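Local structure of maquette-3 (6Z0C) at residues Q8-Q11 and Q12-E16; T92-E95 and L96-G100. The protein is an artificial four-helix bundle, designed in silico, whose helices enclose a hydrophobic core and which probably serves as a test of stabilisation by buried charged networks. All coordinates share one frame; numbering follows the deposited sequence.

Interaction 1: residues Q8-Q11 and Q12-E16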
ATOM      1  N   GLN A   8      14.777  22.669   3.566  1.00 32.80           N
ATOM      2  CA  GLN A   8      14.572  21.780   4.743  1.00 35.40           C
ATOM      3  C   GLN A   8      13.141  21.228   4.742  1.00 36.19           C
ATOM      4  O   GLN A   8      12.966  20.036   5.063  1.00 36.72           O
ATOM      5  CB  GLN A   8      14.870  22.537   6.041  1.00 38.46           C
ATOM      6  CG  GLN A   8      14.649  21.720   7.311  1.00 42.70           C
ATOM      7  CD  GLN A   8      15.470  20.455   7.361  1.00 45.23           C
ATOM      8  OE1 GLN A   8      16.355  20.229   6.539  1.00 44.62           O
ATOM      9  NE2 GLN A   8      15.181  19.610   8.338  1.00 51.04           N
ATOM     10  N   GLU A   9      12.157  22.068   4.413  1.00 35.65           N
ATOM     11  CA  GLU A   9      10.729  21.669   4.303  1.00 37.29           C
ATOM     12  C   GLU A   9      10.618  20.529   3.285  1.00 35.40           C
ATOM     13  O   GLU A   9      10.000  19.504   3.614  1.00 35.52           O
ATOM     14  CB  GLU A   9       9.881  22.877   3.908  1.00 39.63           C
ATOM     15  CG  GLU A   9       8.399  22.585   3.780  1.00 42.20           C
ATOM     16  CD  GLU A   9       7.579  23.837   3.526  1.00 46.29           C
ATOM     17  OE1 GLU A   9       6.890  23.897   2.491  1.00 47.70           O
ATOM     18  OE2 GLU A   9       7.651  24.759   4.356  1.00 51.54           O
ATOM     19  N   PHE A  10      11.227  20.696   2.106  1.00 32.18           N
ATOM     20  CA  PHE A  10      11.228  19.695   1.009  1.00 31.39           C
ATOM     21  C   PHE A  10      11.912  18.401   1.472  1.00 31.78           C
ATOM     22  O   PHE A  10      11.328  17.303   1.314  1.00 30.72           O
ATOM     23  CB  PHE A  10      11.920  20.258  -0.231  1.00 30.26           C
ATOM     24  CG  PHE A  10      11.931  19.301  -1.390  1.00 30.50           C
ATOM     25  CD1 PHE A  10      10.797  19.120  -2.165  1.00 29.94           C
ATOM     26  CD2 PHE A  10      13.063  18.557  -1.682  1.00 29.70           C
ATOM     27  CE1 PHE A  10      10.799  18.223  -3.221  1.00 31.08           C
ATOM     28  CE2 PHE A  10      13.065  17.667  -2.742  1.00 30.90           C
ATOM     29  CZ  PHE A  10      11.937  17.505  -3.513  1.00 29.61           C
ATOM     30  N   GLN A  11      13.120  18.527   2.019  1.00 32.92           N
ATOM     31  CA  GLN A  11      13.968  17.374   2.430  1.00 33.89           C
ATOM     32  C   GLN A  11      13.249  16.573   3.522  1.00 33.86           C
ATOM     33  O   GLN A  11      13.290  15.336   3.446  1.00 33.19           O
ATOM     34  CB  GLN A  11      15.347  17.866   2.874  1.00 34.25           C
ATOM     35  CG  GLN A  11      16.196  18.374   1.717  1.00 36.18           C
ATOM     36  CD  GLN A  11      16.608  17.256   0.791  1.00 36.65           C
ATOM     37  OE1 GLN A  11      15.990  17.018  -0.244  1.00 38.08           O
ATOM     38  NE2 GLN A  11      17.647  16.538   1.179  1.00 41.96           N
ATOM     39  N   GLN A  12      12.596  17.253   4.473  1.00 34.74           N
ATOM     40  CA  GLN A  12      11.819  16.618   5.573  1.00 37.25           C
ATOM     41  C   GLN A  12      10.687  15.768   4.979  1.00 33.90           C
ATOM     42  O   GLN A  12      10.491  14.633   5.458  1.00 34.11           O
ATOM     43  CB  GLN A  12      11.282  17.675   6.542  1.00 42.69           C
ATOM     44  CG  GLN A  12      12.288  18.092   7.606  1.00 49.73           C
ATOM     45  CD  GLN A  12      12.376  17.112   8.753  1.00 56.42           C
ATOM     46  OE1 GLN A  12      13.433  16.553   9.034  1.00 65.44           O
ATOM     47  NE2 GLN A  12      11.260  16.902   9.433  1.00 61.30           N
ATOM     48  N   LEU A  13       9.985  16.284   3.966  1.00 32.06           N
ATOM     49  CA  LEU A  13       8.861  15.576   3.293  1.00 31.07           C
ATOM     50  C   LEU A  13       9.402  14.356   2.545  1.00 29.29           C
ATOM     51  O   LEU A  13       8.761  13.305   2.621  1.00 29.95           O
ATOM     52  CB  LEU A  13       8.130  16.520   2.334  1.00 32.07           C
ATOM     53  CG  LEU A  13       7.314  17.634   2.983  1.00 32.62           C
ATOM     54  CD1 LEU A  13       6.765  18.569   1.920  1.00 32.34           C
ATOM     55  CD2 LEU A  13       6.188  17.076   3.843  1.00 33.87           C
ATOM     56  N   ILE A  14      10.533  14.491   1.844  1.00 29.06           N
ATOM     57  CA  ILE A  14      11.171  13.354   1.116  1.00 30.13           C
ATOM     58  C   ILE A  14      11.490  12.260   2.142  1.00 30.37           C
ATOM     59  O   ILE A  14      11.162  11.085   1.873  1.00 34.34           O
ATOM     60  CB  ILE A  14      12.426  13.799   0.333  1.00 30.73           C
ATOM     61  CG1 ILE A  14      12.089  14.788  -0.788  1.00 29.78           C
ATOM     62  CG2 ILE A  14      13.193  12.592  -0.191  1.00 32.43           C
ATOM     63  CD1 ILE A  14      11.315  14.194  -1.942  1.00 29.72           C
ATOM     64  N   GLN A  15      12.089  12.632   3.278  1.00 32.21           N
ATOM     65  CA  GLN A  15      12.539  11.673   4.324  1.00 36.59           C
ATOM     66  C   GLN A  15      11.314  10.980   4.933  1.00 34.70           C
ATOM     67  O   GLN A  15      11.342   9.743   5.063  1.00 34.15           O
ATOM     68  CB  GLN A  15      13.373  12.376   5.396  1.00 41.25           C
ATOM     69  CG  GLN A  15      13.913  11.438   6.473  1.00 48.33           C
ATOM     70  CD  GLN A  15      14.800  10.339   5.935  1.00 55.61           C
ATOM     71  OE1 GLN A  15      14.342   9.397   5.289  1.00 61.55           O
ATOM     72  NE2 GLN A  15      16.087  10.433   6.227  1.00 63.82           N
ATOM     73  N   GLU A  16      10.283  11.755   5.284  1.00 33.09           N
ATOM     74  CA  GLU A  16       9.004  11.253   5.853  1.00 34.55           C
ATOM     75  C   GLU A  16       8.388  10.227   4.891  1.00 32.59           C
ATOM     76  O   GLU A  16       7.981   9.146   5.357  1.00 31.95           O
ATOM     77  CB  GLU A  16       8.057  12.422   6.128  1.00 36.91           C
ATOM     78  CG  GLU A  16       6.872  12.046   6.993  1.00 40.51           C
ATOM     79  CD  GLU A  16       5.917  13.187   7.309  1.00 43.97           C
ATOM     80  OE1 GLU A  16       4.775  12.891   7.692  1.00 46.47           O
ATOM     81  OE2 GLU A  16       6.316  14.363   7.173  1.00 45.53           O
TER
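F10 and I14 meet one helical turn apart, the isoleucine laying its CG1 branch over one face of the phenyl ring. I14 CG1 stands 4.0 Å from the centroid of the F10 ring and 25° off the normal, a CH-pi contact displaced toward the rim, and its closest ring atom is F10 CE2 at 3.6 Å. I14 CD1 runs on toward the far end of the ring, 3.7 Å from F10 CZ. With CG anti to the backbone N (chi1 -179°), the phenylalanine leans toward the next turn, where its ring can receive the isoleucine. The Q8 and Q12 side chains cross obliquely on a solvent-exposed flank. Here Q8 NE2 comes to 3.3 Å from the aliphatic CG of Q12, and the two amide planes are turned 30° apart. Backbone bonds from Q12 N to Q8 O (2.9 Å), L13 N to E9 O, I14 N to F10 O (3.0 Å) and Q15 N to Q11 O form an unbroken run of i to i+4 pairing. All of this lies on helix 4-48. E9 forms a salt bridge with K192 and Q11 OE1 a hydrogen bond with Q90; L13 packs on L186 and T189 of helix 152-194 and I14 on L86 and Q90 of helix 52-99, while F10 reaches both, touching T189 and W97.

Interaction 2: residues T92-E95 and L96-G100; sequences TGQE and LWQLG
The last turns of helix 52-99 are tied by i to i+4 backbone bonds, from L96 N to T92 O, W97 N to G93 O, Q98 N to Q94 O and L99 N to E95 O, with a second, weak bond from L96 N to G93 O. W97 folds its indole back over the preceding turn: Q94 CA lies 3.5 Å from the centroid of the six-membered ring and 10° off its normal, a CH-pi contact over the centre of the face. On the same face G93 O sits nearer the rim, 3.2 Å from W97 CE3. A chi1 of 67°, which wedges CG between the backbone N and the carbonyl carbon, turns the indole back over G93 and Q94, and G93 brings no side chain beneath it. An alanine in place of W97 is likely to uncover the backbone of G93 and Q94 and to open a gap beside R7 and Q11 of helix 4-48. In this four-helix bundle the buried L96 packs on L107 of helix 105-144 and on L193 and W194 of helix 152-194. Q94 and Q98 run side by side in the same direction, their amide planes 18° apart, with Q98 NE2 3.6 Å from Q94 CG. E95 and L99 are likewise aligned, E95 OE1 lying 3.8 Å from L99 CD1. G100 is the first residue to leave helical backbone angles, with a positive phi, its N still hydrogen-bonded to L96 O.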
ATOM      1  N   THR A  92      15.107  16.389  -8.536  1.00 31.92           N
ATOM      2  CA  THR A  92      14.458  17.498  -9.282  1.00 32.50           C
ATOM      3  C   THR A  92      14.277  18.699  -8.347  1.00 31.18           C
ATOM      4  O   THR A  92      14.541  19.834  -8.791  1.00 29.66           O
ATOM      5  CB  THR A  92      13.158  17.021  -9.936  1.00 33.09           C
ATOM      6  OG1 THR A  92      13.506  15.902 -10.750  1.00 36.21           O
ATOM      7  CG2 THR A  92      12.492  18.085 -10.778  1.00 34.94           C
ATOM      8  N   GLY A  93      13.855  18.464  -7.100  1.00 30.34           N
ATOM      9  CA  GLY A  93      13.806  19.505  -6.054  1.00 32.03           C
ATOM     10  C   GLY A  93      15.165  20.166  -5.888  1.00 30.76           C
ATOM     11  O   GLY A  93      15.234  21.409  -5.873  1.00 29.68           O
ATOM     12  N   GLN A  94      16.217  19.354  -5.789  1.00 30.52           N
ATOM     13  CA  GLN A  94      17.615  19.821  -5.609  1.00 32.02           C
ATOM     14  C   GLN A  94      18.011  20.725  -6.783  1.00 29.73           C
ATOM     15  O   GLN A  94      18.644  21.762  -6.527  1.00 31.58           O
ATOM     16  CB  GLN A  94      18.548  18.621  -5.462  1.00 34.78           C
ATOM     17  CG  GLN A  94      19.990  18.998  -5.163  1.00 37.56           C
ATOM     18  CD  GLN A  94      20.754  17.795  -4.669  1.00 41.46           C
ATOM     19  OE1 GLN A  94      20.504  17.277  -3.582  1.00 47.39           O
ATOM     20  NE2 GLN A  94      21.679  17.330  -5.483  1.00 40.00           N
ATOM     21  N   GLU A  95      17.646  20.350  -8.014  1.00 31.26           N
ATOM     22  CA  GLU A  95      17.905  21.165  -9.231  1.00 33.34           C
ATOM     23  C   GLU A  95      17.298  22.556  -9.032  1.00 31.67           C
ATOM     24  O   GLU A  95      17.971  23.547  -9.363  1.00 29.94           O
ATOM     25  CB  GLU A  95      17.324  20.514 -10.488  1.00 36.42           C
ATOM     26  CG  GLU A  95      18.135  19.345 -11.001  1.00 39.53           C
ATOM     27  CD  GLU A  95      19.549  19.703 -11.420  1.00 41.28           C
ATOM     28  OE1 GLU A  95      19.716  20.267 -12.517  1.00 43.83           O
ATOM     29  OE2 GLU A  95      20.479  19.445 -10.632  1.00 42.74           O
ATOM     30  N   LEU A  96      16.079  22.616  -8.487  1.00 32.01           N
ATOM     31  CA  LEU A  96      15.313  23.880  -8.330  1.00 33.44           C
ATOM     32  C   LEU A  96      16.053  24.840  -7.386  1.00 31.99           C
ATOM     33  O   LEU A  96      16.165  26.017  -7.757  1.00 32.27           O
ATOM     34  CB  LEU A  96      13.890  23.573  -7.846  1.00 35.02           C
ATOM     35  CG  LEU A  96      12.906  23.158  -8.942  1.00 35.08           C
ATOM     36  CD1 LEU A  96      11.663  22.516  -8.345  1.00 35.19           C
ATOM     37  CD2 LEU A  96      12.530  24.350  -9.814  1.00 35.07           C
ATOM     38  N   TRP A  97      16.557  24.394  -6.227  1.00 30.01           N
ATOM     39  CA  TRP A  97      17.232  25.338  -5.290  1.00 30.58           C
ATOM     40  C   TRP A  97      18.679  25.606  -5.724  1.00 29.38           C
ATOM     41  O   TRP A  97      19.162  26.712  -5.443  1.00 32.98           O
ATOM     42  CB  TRP A  97      17.120  24.932  -3.816  1.00 30.80           C
ATOM     43  CG  TRP A  97      17.841  23.693  -3.391  1.00 30.92           C
ATOM     44  CD1 TRP A  97      19.189  23.511  -3.273  1.00 32.53           C
ATOM     45  CD2 TRP A  97      17.232  22.474  -2.935  1.00 31.56           C
ATOM     46  NE1 TRP A  97      19.457  22.253  -2.808  1.00 32.64           N
ATOM     47  CE2 TRP A  97      18.280  21.593  -2.590  1.00 32.25           C
ATOM     48  CE3 TRP A  97      15.910  22.037  -2.794  1.00 33.01           C
ATOM     49  CZ2 TRP A  97      18.042  20.301  -2.125  1.00 35.29           C
ATOM     50  CZ3 TRP A  97      15.677  20.759  -2.338  1.00 34.41           C
ATOM     51  CH2 TRP A  97      16.729  19.906  -2.007  1.00 35.78           C
ATOM     52  N   GLN A  98      19.341  24.666  -6.401  1.00 28.86           N
ATOM     53  CA  GLN A  98      20.741  24.867  -6.867  1.00 30.31           C
ATOM     54  C   GLN A  98      20.759  25.903  -7.996  1.00 31.25           C
ATOM     55  O   GLN A  98      21.649  26.774  -7.987  1.00 32.94           O
ATOM     56  CB  GLN A  98      21.377  23.547  -7.306  1.00 30.30           C
ATOM     57  CG  GLN A  98      21.787  22.660  -6.137  1.00 30.94           C
ATOM     58  CD  GLN A  98      22.710  21.543  -6.558  1.00 31.78           C
ATOM     59  OE1 GLN A  98      23.033  21.402  -7.733  1.00 31.11           O
ATOM     60  NE2 GLN A  98      23.149  20.740  -5.596  1.00 30.90           N
ATOM     61  N   LEU A  99      19.801  25.826  -8.921  1.00 31.94           N
ATOM     62  CA  LEU A  99      19.763  26.699 -10.123  1.00 32.32           C
ATOM     63  C   LEU A  99      19.054  28.015  -9.792  1.00 31.94           C
ATOM     64  O   LEU A  99      19.410  29.040 -10.412  1.00 32.67           O
ATOM     65  CB  LEU A  99      19.078  25.950 -11.268  1.00 32.81           C
ATOM     66  CG  LEU A  99      19.938  24.868 -11.921  1.00 33.65           C
ATOM     67  CD1 LEU A  99      19.118  24.031 -12.888  1.00 35.94           C
ATOM     68  CD2 LEU A  99      21.132  25.489 -12.630  1.00 34.90           C
ATOM     69  N   GLY A 100      18.115  27.991  -8.842  1.00 33.81           N
ATOM     70  CA  GLY A 100      17.309  29.164  -8.457  1.00 35.28           C
ATOM     71  C   GLY A 100      16.794  29.877  -9.691  1.00 35.73           C
ATOM     72  O   GLY A 100      16.176  29.203 -10.531  1.00 35.14           O
TER

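How the interactions relate
Interaction 1 lies near the start of helix 4-48 and interaction 2 at the end of helix 52-99, so they come in series along the chain. These helices are consecutive, and the return of the second brings its end back beside the beginning of the first. The two centres lie about 14 Å apart, at one end of the bundle, and the contacts touch directly. F10 CD2 packs 3.5 Å from W97 CZ3, F10 CZ lies 3.7 Å from G93 CA, and Q11 OE1 is 3.5 Å from W97 CH2. Each local arrangement thus presents an aromatic ring to the other, joining the two helices at this end of the designed bundle.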